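Local coordinates for hydroxynitrile lyase (Passiflora edulis, PDB 5XZT), which probably acts as a lyase and forms a homodimer of stress-responsive A/B barrel domains, at residues P4-H9 against T68-A73; H9-R14 against H63-T68. All blocks are in the same frame, centred on the assembly; numbering follows the deposited sequence. Where two conformers were deposited one is given.

Contact 1: residues P4-H9 against T68-A73; sequences PEIVRH and TFHSVA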
ATOM      1  N   PRO A   4      14.293   4.573  15.169  1.00 45.35           N
ATOM      2  CA  PRO A   4      14.281   3.137  14.879  1.00 43.18           C
ATOM      3  C   PRO A   4      13.725   2.813  13.484  1.00 40.22           C
ATOM      4  O   PRO A   4      13.047   3.650  12.878  1.00 40.48           O
ATOM      5  CB  PRO A   4      13.358   2.581  15.969  1.00 44.60           C
ATOM      6  CG  PRO A   4      12.387   3.690  16.230  1.00 44.88           C
ATOM      7  CD  PRO A   4      13.096   4.990  15.929  1.00 45.51           C
ATOM      8  N   GLU A   5      14.004   1.595  13.012  1.00 35.87           N
ATOM      9  CA  GLU A   5      13.633   1.143  11.661  1.00 32.59           C
ATOM     10  C   GLU A   5      12.219   0.541  11.654  1.00 28.76           C
ATOM     11  O   GLU A   5      12.051  -0.685  11.618  1.00 28.54           O
ATOM     12  CB  GLU A   5      14.644   0.105  11.130  1.00 32.86           C
ATOM     13  CG  GLU A   5      16.121   0.471  11.265  1.00 34.02           C
ATOM     14  CD  GLU A   5      16.521   1.723  10.507  1.00 35.39           C
ATOM     15  OE1 GLU A   5      17.587   2.291  10.838  1.00 35.85           O
ATOM     16  OE2 GLU A   5      15.791   2.141   9.586  1.00 36.00           O
ATOM     17  N   ILE A   6      11.214   1.412  11.669  1.00 25.85           N
ATOM     18  CA  ILE A   6       9.806   0.987  11.696  1.00 23.38           C
ATOM     19  C   ILE A   6       9.373   0.546  10.283  1.00 20.26           C
ATOM     20  O   ILE A   6       9.685   1.210   9.300  1.00 18.93           O
ATOM     21  CB  ILE A   6       8.914   2.099  12.273  1.00 24.51           C
ATOM     22  CG1 ILE A   6       9.275   2.309  13.752  1.00 25.98           C
ATOM     23  CG2 ILE A   6       7.437   1.751  12.160  1.00 24.85           C
ATOM     24  CD1 ILE A   6       8.613   3.504  14.403  1.00 27.15           C
ATOM     25  N   VAL A   7       8.648  -0.572  10.216  1.00 17.70           N
ATOM     26  CA  VAL A   7       8.363  -1.267   8.954  1.00 16.99           C
ATOM     27  C   VAL A   7       6.872  -1.175   8.668  1.00 14.99           C
ATOM     28  O   VAL A   7       6.072  -1.398   9.573  1.00 14.37           O
ATOM     29  CB  VAL A   7       8.798  -2.751   9.050  1.00 18.52           C
ATOM     30  CG1 VAL A   7       8.375  -3.549   7.822  1.00 19.63           C
ATOM     31  CG2 VAL A   7      10.303  -2.838   9.238  1.00 19.66           C
ATOM     32  N   ARG A   8       6.502  -0.827   7.431  1.00 12.89           N
ATOM     33  CA  ARG A   8       5.129  -0.906   6.977  1.00 12.26           C
ATOM     34  C   ARG A   8       4.941  -2.199   6.186  1.00 11.70           C
ATOM     35  O   ARG A   8       5.817  -2.595   5.422  1.00 11.08           O
ATOM     36  CB  ARG A   8       4.777   0.284   6.080  1.00 12.84           C
ATOM     37  CG  ARG A   8       3.270   0.470   5.878  1.00 13.62           C
ATOM     38  CD  ARG A   8       2.661   1.238   7.045  1.00 14.12           C
ATOM     39  NE  ARG A   8       2.963   2.650   6.916  1.00 14.81           N
ATOM     40  CZ  ARG A   8       3.050   3.531   7.916  1.00 15.76           C
ATOM     41  NH1 ARG A   8       2.842   3.185   9.184  1.00 16.79           N
ATOM     42  NH2 ARG A   8       3.337   4.806   7.638  1.00 16.58           N
ATOM     43  N   HIS A   9       3.785  -2.824   6.372  1.00 10.98           N
ATOM     44  CA  HIS A   9       3.405  -4.044   5.686  1.00 11.02           C
ATOM     45  C   HIS A   9       2.113  -3.696   4.981  1.00 10.65           C
ATOM     46  O   HIS A   9       1.098  -3.441   5.635  1.00 10.38           O
ATOM     47  CB  HIS A   9       3.217  -5.157   6.718  1.00 11.53           C
ATOM     48  CG  HIS A   9       2.647  -6.433   6.179  1.00 12.16           C
ATOM     49  ND1 HIS A   9       3.426  -7.416   5.615  1.00 12.93           N
ATOM     50  CD2 HIS A   9       1.391  -6.926   6.207  1.00 12.97           C
ATOM     51  CE1 HIS A   9       2.668  -8.448   5.289  1.00 12.84           C
ATOM     52  NE2 HIS A   9       1.426  -8.176   5.639  1.00 13.12           N
ATOM     53  N   THR A  68       1.701  -1.824  10.780  1.00 12.05           N
ATOM     54  CA  THR A  68       2.989  -1.268  11.155  1.00 13.05           C
ATOM     55  C   THR A  68       3.621  -2.183  12.201  1.00 13.32           C
ATOM     56  O   THR A  68       2.924  -2.646  13.111  1.00 13.49           O
ATOM     57  CB  THR A  68       2.800   0.163  11.696  1.00 13.47           C
ATOM     58  OG1 THR A  68       2.195   0.951  10.672  1.00 14.57           O
ATOM     59  CG2 THR A  68       4.127   0.788  12.089  1.00 14.15           C
ATOM     60  N   PHE A  69       4.914  -2.464  12.031  1.00 13.42           N
ATOM     61  CA  PHE A  69       5.706  -3.249  12.957  1.00 14.23           C
ATOM     62  C   PHE A  69       6.919  -2.424  13.352  1.00 15.87           C
ATOM     63  O   PHE A  69       7.514  -1.729  12.516  1.00 15.55           O
ATOM     64  CB  PHE A  69       6.105  -4.579  12.324  1.00 14.25           C
ATOM     65  CG  PHE A  69       4.930  -5.444  11.994  1.00 14.15           C
ATOM     66  CD1 PHE A  69       4.230  -5.259  10.804  1.00 14.28           C
ATOM     67  CD2 PHE A  69       4.491  -6.417  12.890  1.00 14.72           C
ATOM     68  CE1 PHE A  69       3.119  -6.033  10.507  1.00 14.65           C
ATOM     69  CE2 PHE A  69       3.389  -7.203  12.592  1.00 14.98           C
ATOM     70  CZ  PHE A  69       2.706  -7.016  11.402  1.00 14.75           C
ATOM     71  N   HIS A  70       7.279  -2.469  14.632  1.00 17.22           N
ATOM     72  CA  HIS A  70       8.370  -1.620  15.072  0.50 17.87           C
ATOM     73  C   HIS A  70       9.752  -2.171  14.665  1.00 17.94           C
ATOM     74  O   HIS A  70      10.733  -1.434  14.677  1.00 18.94           O
ATOM     75  CB  HIS A  70       8.183  -1.235  16.546  0.50 18.78           C
ATOM     76  CG  HIS A  70       7.137  -0.176  16.724  0.50 19.44           C
ATOM     77  ND1 HIS A  70       6.907   0.474  17.917  0.50 20.66           N
ATOM     78  CD2 HIS A  70       6.284   0.375  15.826  0.50 19.99           C
ATOM     79  CE1 HIS A  70       5.945   1.366  17.751  0.50 20.44           C
ATOM     80  NE2 HIS A  70       5.552   1.327  16.490  0.50 20.09           N
ATOM     81  N   SER A  71       9.806  -3.424  14.217  1.00 16.74           N
ATOM     82  CA  SER A  71      11.017  -4.007  13.629  1.00 17.18           C
ATOM     83  C   SER A  71      10.671  -5.202  12.747  1.00 17.33           C
ATOM     84  O   SER A  71       9.592  -5.795  12.879  1.00 16.77           O
ATOM     85  CB  SER A  71      11.977  -4.478  14.731  1.00 16.94           C
ATOM     86  OG  SER A  71      11.396  -5.534  15.477  1.00 16.65           O
ATOM     87  N   VAL A  72      11.588  -5.558  11.851  1.00 18.02           N
ATOM     88  CA  VAL A  72      11.507  -6.830  11.116  1.00 18.88           C
ATOM     89  C   VAL A  72      11.445  -8.025  12.076  1.00 18.80           C
ATOM     90  O   VAL A  72      10.711  -8.982  11.826  1.00 18.86           O
ATOM     91  CB  VAL A  72      12.684  -6.977  10.112  1.00 19.24           C
ATOM     92  CG1 VAL A  72      12.905  -8.419   9.656  1.00 20.05           C
ATOM     93  CG2 VAL A  72      12.424  -6.087   8.921  1.00 19.90           C
ATOM     94  N   ALA A  73      12.201  -7.969  13.169  1.00 19.03           N
ATOM     95  CA  ALA A  73      12.108  -8.998  14.210  1.00 19.67           C
ATOM     96  C   ALA A  73      10.660  -9.185  14.712  1.00 19.54           C
ATOM     97  O   ALA A  73      10.158 -10.316  14.757  1.00 19.93           O
ATOM     98  CB  ALA A  73      13.038  -8.675  15.368  1.00 20.36           C
TER
HETATM   99  O   HOH W   1      13.597  -3.489  11.558  1.00 22.67           O
HETATM  100  O   HOH W   2      13.358  -0.956  14.998  1.00 40.47           O

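Contact 2: residues H9-R14 against H63-T68; sequences HIVFNR and HAYEST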
ATOM      1  N   HIS A   9       3.785  -2.824   6.372  1.00 10.98           N
ATOM      2  CA  HIS A   9       3.405  -4.044   5.686  1.00 11.02           C
ATOM      3  C   HIS A   9       2.113  -3.696   4.981  1.00 10.65           C
ATOM      4  O   HIS A   9       1.098  -3.441   5.635  1.00 10.38           O
ATOM      5  CB  HIS A   9       3.217  -5.157   6.718  1.00 11.53           C
ATOM      6  CG  HIS A   9       2.647  -6.433   6.179  1.00 12.16           C
ATOM      7  ND1 HIS A   9       3.426  -7.416   5.615  1.00 12.93           N
ATOM      8  CD2 HIS A   9       1.391  -6.926   6.207  1.00 12.97           C
ATOM      9  CE1 HIS A   9       2.668  -8.448   5.289  1.00 12.84           C
ATOM     10  NE2 HIS A   9       1.426  -8.176   5.639  1.00 13.12           N
ATOM     11  N   ILE A  10       2.162  -3.626   3.654  1.00 10.05           N
ATOM     12  CA  ILE A  10       0.992  -3.285   2.873  1.00 10.24           C
ATOM     13  C   ILE A  10       0.647  -4.419   1.926  1.00  9.64           C
ATOM     14  O   ILE A  10       1.481  -4.893   1.168  1.00  9.58           O
ATOM     15  CB  ILE A  10       1.114  -1.945   2.104  1.00 10.77           C
ATOM     16  CG1 ILE A  10       1.420  -0.815   3.116  1.00 11.30           C
ATOM     17  CG2 ILE A  10      -0.186  -1.694   1.329  1.00 11.02           C
ATOM     18  CD1 ILE A  10       1.211   0.589   2.575  1.00 12.08           C
ATOM     19  N   VAL A  11      -0.604  -4.843   2.031  1.00  9.28           N
ATOM     20  CA  VAL A  11      -1.191  -5.907   1.224  1.00  9.47           C
ATOM     21  C   VAL A  11      -2.254  -5.333   0.295  1.00  9.13           C
ATOM     22  O   VAL A  11      -3.142  -4.580   0.731  1.00  9.29           O
ATOM     23  CB  VAL A  11      -1.836  -6.946   2.136  1.00  9.40           C
ATOM     24  CG1 VAL A  11      -2.545  -8.031   1.331  1.00  9.49           C
ATOM     25  CG2 VAL A  11      -0.797  -7.524   3.086  1.00  9.83           C
ATOM     26  N   PHE A  12      -2.179  -5.692  -0.985  1.00  8.85           N
ATOM     27  CA  PHE A  12      -3.300  -5.500  -1.903  1.00  8.75           C
ATOM     28  C   PHE A  12      -3.813  -6.897  -2.294  1.00  8.62           C
ATOM     29  O   PHE A  12      -3.012  -7.777  -2.554  1.00  8.51           O
ATOM     30  CB  PHE A  12      -2.873  -4.815  -3.201  1.00  8.95           C
ATOM     31  CG  PHE A  12      -2.410  -3.386  -3.079  1.00  8.86           C
ATOM     32  CD1 PHE A  12      -2.654  -2.595  -1.970  1.00  8.91           C
ATOM     33  CD2 PHE A  12      -1.744  -2.822  -4.158  1.00  9.05           C
ATOM     34  CE1 PHE A  12      -2.211  -1.277  -1.932  1.00  9.11           C
ATOM     35  CE2 PHE A  12      -1.311  -1.502  -4.135  1.00  9.26           C
ATOM     36  CZ  PHE A  12      -1.554  -0.725  -3.020  1.00  9.29           C
ATOM     37  N   ASN A  13      -5.124  -7.090  -2.351  1.00  8.83           N
ATOM     38  CA  ASN A  13      -5.670  -8.342  -2.873  1.00  9.25           C
ATOM     39  C   ASN A  13      -6.961  -8.164  -3.656  1.00  9.44           C
ATOM     40  O   ASN A  13      -7.542  -7.074  -3.738  1.00  9.03           O
ATOM     41  CB  ASN A  13      -5.806  -9.407  -1.747  1.00  9.66           C
ATOM     42  CG  ASN A  13      -7.136  -9.362  -1.015  1.00 10.06           C
ATOM     43  OD1 ASN A  13      -7.669  -8.296  -0.732  1.00 10.29           O
ATOM     44  ND2 ASN A  13      -7.684 -10.555  -0.689  1.00 10.42           N
ATOM     45  N   ARG A  14      -7.353  -9.273  -4.260  1.00  9.82           N
ATOM     46  CA  ARG A  14      -8.624  -9.468  -4.901  1.00 10.53           C
ATOM     47  C   ARG A  14      -9.108 -10.834  -4.411  1.00  9.76           C
ATOM     48  O   ARG A  14      -8.323 -11.790  -4.366  1.00  9.49           O
ATOM     49  CB  ARG A  14      -8.437  -9.493  -6.418  1.00 11.61           C
ATOM     50  CG  ARG A  14      -9.713  -9.664  -7.214  1.00 12.95           C
ATOM     51  CD  ARG A  14      -9.409  -9.971  -8.673  1.00 14.66           C
ATOM     52  NE  ARG A  14     -10.655 -10.067  -9.418  1.00 16.03           N
ATOM     53  CZ  ARG A  14     -11.330  -9.040  -9.941  1.00 18.24           C
ATOM     54  NH1 ARG A  14     -10.904  -7.779  -9.834  1.00 18.42           N
ATOM     55  NH2 ARG A  14     -12.468  -9.279 -10.585  1.00 20.24           N
ATOM     56  N   HIS A  63      -8.904  -4.451  -2.640  1.00  8.98           N
ATOM     57  CA  HIS A  63      -8.742  -4.189  -1.202  1.00  9.01           C
ATOM     58  C   HIS A  63      -7.276  -3.893  -0.878  1.00  8.94           C
ATOM     59  O   HIS A  63      -6.354  -4.495  -1.462  1.00  8.49           O
ATOM     60  CB  HIS A  63      -9.136  -5.423  -0.402  1.00  8.90           C
ATOM     61  CG  HIS A  63     -10.603  -5.702  -0.357  1.00  9.35           C
ATOM     62  ND1 HIS A  63     -11.312  -6.166  -1.445  1.00  9.16           N
ATOM     63  CD2 HIS A  63     -11.481  -5.644   0.672  1.00  9.32           C
ATOM     64  CE1 HIS A  63     -12.577  -6.336  -1.095  1.00  9.43           C
ATOM     65  NE2 HIS A  63     -12.703  -6.038   0.186  1.00  9.50           N
ATOM     66  N   ALA A  64      -7.067  -2.975   0.069  1.00  8.86           N
ATOM     67  CA  ALA A  64      -5.752  -2.676   0.633  1.00  8.85           C
ATOM     68  C   ALA A  64      -5.818  -2.839   2.147  1.00  8.96           C
ATOM     69  O   ALA A  64      -6.854  -2.564   2.761  1.00  8.71           O
ATOM     70  CB  ALA A  64      -5.314  -1.262   0.279  1.00  8.72           C
ATOM     71  N   TYR A  65      -4.728  -3.320   2.729  1.00  9.10           N
ATOM     72  CA  TYR A  65      -4.593  -3.469   4.174  1.00  9.60           C
ATOM     73  C   TYR A  65      -3.202  -3.005   4.587  1.00 10.17           C
ATOM     74  O   TYR A  65      -2.201  -3.431   4.006  1.00  9.97           O
ATOM     75  CB  TYR A  65      -4.772  -4.925   4.611  1.00  9.70           C
ATOM     76  CG  TYR A  65      -5.841  -5.682   3.889  1.00  9.86           C
ATOM     77  CD1 TYR A  65      -5.608  -6.179   2.615  1.00 10.02           C
ATOM     78  CD2 TYR A  65      -7.095  -5.898   4.460  1.00 10.04           C
ATOM     79  CE1 TYR A  65      -6.574  -6.862   1.925  1.00 10.06           C
ATOM     80  CE2 TYR A  65      -8.076  -6.594   3.776  1.00 10.08           C
ATOM     81  CZ  TYR A  65      -7.808  -7.083   2.507  1.00 10.28           C
ATOM     82  OH  TYR A  65      -8.761  -7.780   1.792  1.00 10.42           O
ATOM     83  N   GLU A  66      -3.136  -2.163   5.608  1.00 10.40           N
ATOM     84  CA  GLU A  66      -1.866  -1.669   6.088  1.00 11.03           C
ATOM     85  C   GLU A  66      -1.677  -2.032   7.546  1.00 11.33           C
ATOM     86  O   GLU A  66      -2.625  -1.961   8.322  1.00 11.29           O
ATOM     87  CB  GLU A  66      -1.824  -0.162   6.000  1.00 12.29           C
ATOM     88  CG  GLU A  66      -2.014   0.409   4.616  1.00 13.45           C
ATOM     89  CD  GLU A  66      -1.783   1.910   4.626  1.00 14.87           C
ATOM     90  OE1 GLU A  66      -0.753   2.350   5.231  1.00 16.55           O
ATOM     91  OE2 GLU A  66      -2.654   2.653   4.122  1.00 15.97           O
ATOM     92  N   SER A  67      -0.454  -2.379   7.899  1.00 11.83           N
ATOM     93  CA  SER A  67      -0.058  -2.538   9.305  1.00 12.48           C
ATOM     94  C   SER A  67       1.382  -2.092   9.517  1.00 12.28           C
ATOM     95  O   SER A  67       2.166  -1.961   8.566  1.00 11.55           O
ATOM     96  CB  SER A  67      -0.269  -3.970   9.767  1.00 13.11           C
ATOM     97  OG  SER A  67       0.252  -4.884   8.842  1.00 15.02           O
ATOM     98  N   THR A  68       1.701  -1.824  10.780  1.00 12.05           N
ATOM     99  CA  THR A  68       2.989  -1.268  11.155  1.00 13.05           C
ATOM    100  C   THR A  68       3.621  -2.183  12.201  1.00 13.32           C
ATOM    101  O   THR A  68       2.924  -2.646  13.111  1.00 13.49           O
ATOM    102  CB  THR A  68       2.800   0.163  11.696  1.00 13.47           C
ATOM    103  OG1 THR A  68       2.195   0.951  10.672  1.00 14.57           O
ATOM    104  CG2 THR A  68       4.127   0.788  12.089  1.00 14.15           C
TER
HETATM  105  O   HOH W   3      -1.406  -5.138   6.501  1.00 12.31           O

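Contact 1: residues P4-H9 against T68-A73
Arg8 reaches Thr68 because its chain leaves the backbone with CG anti to N (chi1 -164°) and then bends twice, at chi2 and chi3. The bends turn the guanidinium toward Thr68. There Arg8 NH1 donates a somewhat bent hydrogen bond (150°) to Thr68 OG1 at 2.8 Å, with OG1 in the guanidinium plane, at its edge. Thr68 holds OG1 beside its own backbone N (chi1 -59°), which sends CG2 toward Ile6. CG2 of Thr68 and CG2 of Ile6 are only 3.4 Å apart, tighter than usual for two methyl groups. Thr68 OG1 is also hydrogen-bonded to Glu43, while Arg8 NH2 makes a salt bridge to Glu66 of the second subunit.

Val7 and Phe69 form an antiparallel hydrogen-bonded pair. Val7 N to Phe69 O is 2.8 Å and Phe69 N to Val7 O is 2.9 Å, both nearly straight. On the Val7 and Phe69 side of the sheet, Val7 CG2 packs on Val72 CG2 at 3.9 Å. CB of His9 touches the edge of the Phe69 ring at CE1, also 3.9 Å away. Beyond the Val7 and Phe69 pair the ladder ends, and waters take over. Glu5 O and Val72 N are joined by one water, and a second water donates to His70 O. Ser71 is the N-cap of helix 72-79, its OG bonded to Asp74 N. The arrangement is an antiparallel strand pair running into a capped helix, where the two inner strands of the sheet end in a dimeric alpha+beta barrel of the stress-responsive A/B barrel family.

Contact 2: residues H9-R14 against H63-T68
Tyr65 OH donates to Asn13 OD1 at 2.8 Å, and the conformation of Asn13 sets up this bond. Its CG sits between the backbone N and the carbonyl carbon (chi1 89°), which leans the amide toward strand 63-69. OD1 then lies in the plane of the Tyr65 ring, at its edge. The amide and ring planes are 60° apart, and the hydroxyl comes from above the carbonyl plane. Tyr65 OH is also hydrogen-bonded to Tyr15 OH. OD1 of Asn13 also rests against His63 CB at 3.2 Å. Nearer the middle, Val11 CG1 packs against Tyr65 CD1 at 3.8 Å.

Ser67 turns OG into the same cramped position (chi1 47°), bringing it to the edge of the His9 ring, 3.5 Å from CD2. A water bridges this OG and His9 O. On the other face, Ile10 and Glu66 run side by side, with CD1 of Ile10 against the CG and carboxylate of Glu66. Phe12 CD1 meets Ala64 CB at 3.7 Å. Three antiparallel hydrogen-bonded pairs, His9 with Ser67, Val11 with Tyr65 and Asn13 with His63, hold the backbones together.

The two strands are the inner ones of the sheet, flanked by 44-48 and 95-104. Helix 21-33 covers the Val11 and Tyr65 face through Tyr31 and Ile28. The Phe12 face meets the second subunit, where Phe12 stacks on its counterpart and Glu66 OE2 is hydrogen-bonded to Tyr103 OH of that subunit.

From the N terminus, the chain enters through a loop at 4-6 and then follows strand 7-15 from contact 1 into contact 2. It next passes through helix 21-33 and strand 44-48 before returning as strand 63-69. Contact 2 closes the shorter loop, with 48 residues between its segments. Contact 1 closes a loop of 58 residues around it, so contact 2 is nested inside contact 1. The two share His9 and Thr68, and their centres are about 15 Å apart. Contact 2 joins the paired strands near the centre of the chain. Contact 1 continues that pairing outward and ties the N-terminal residues to the start of helix 72-79. Both contacts also touch the second subunit.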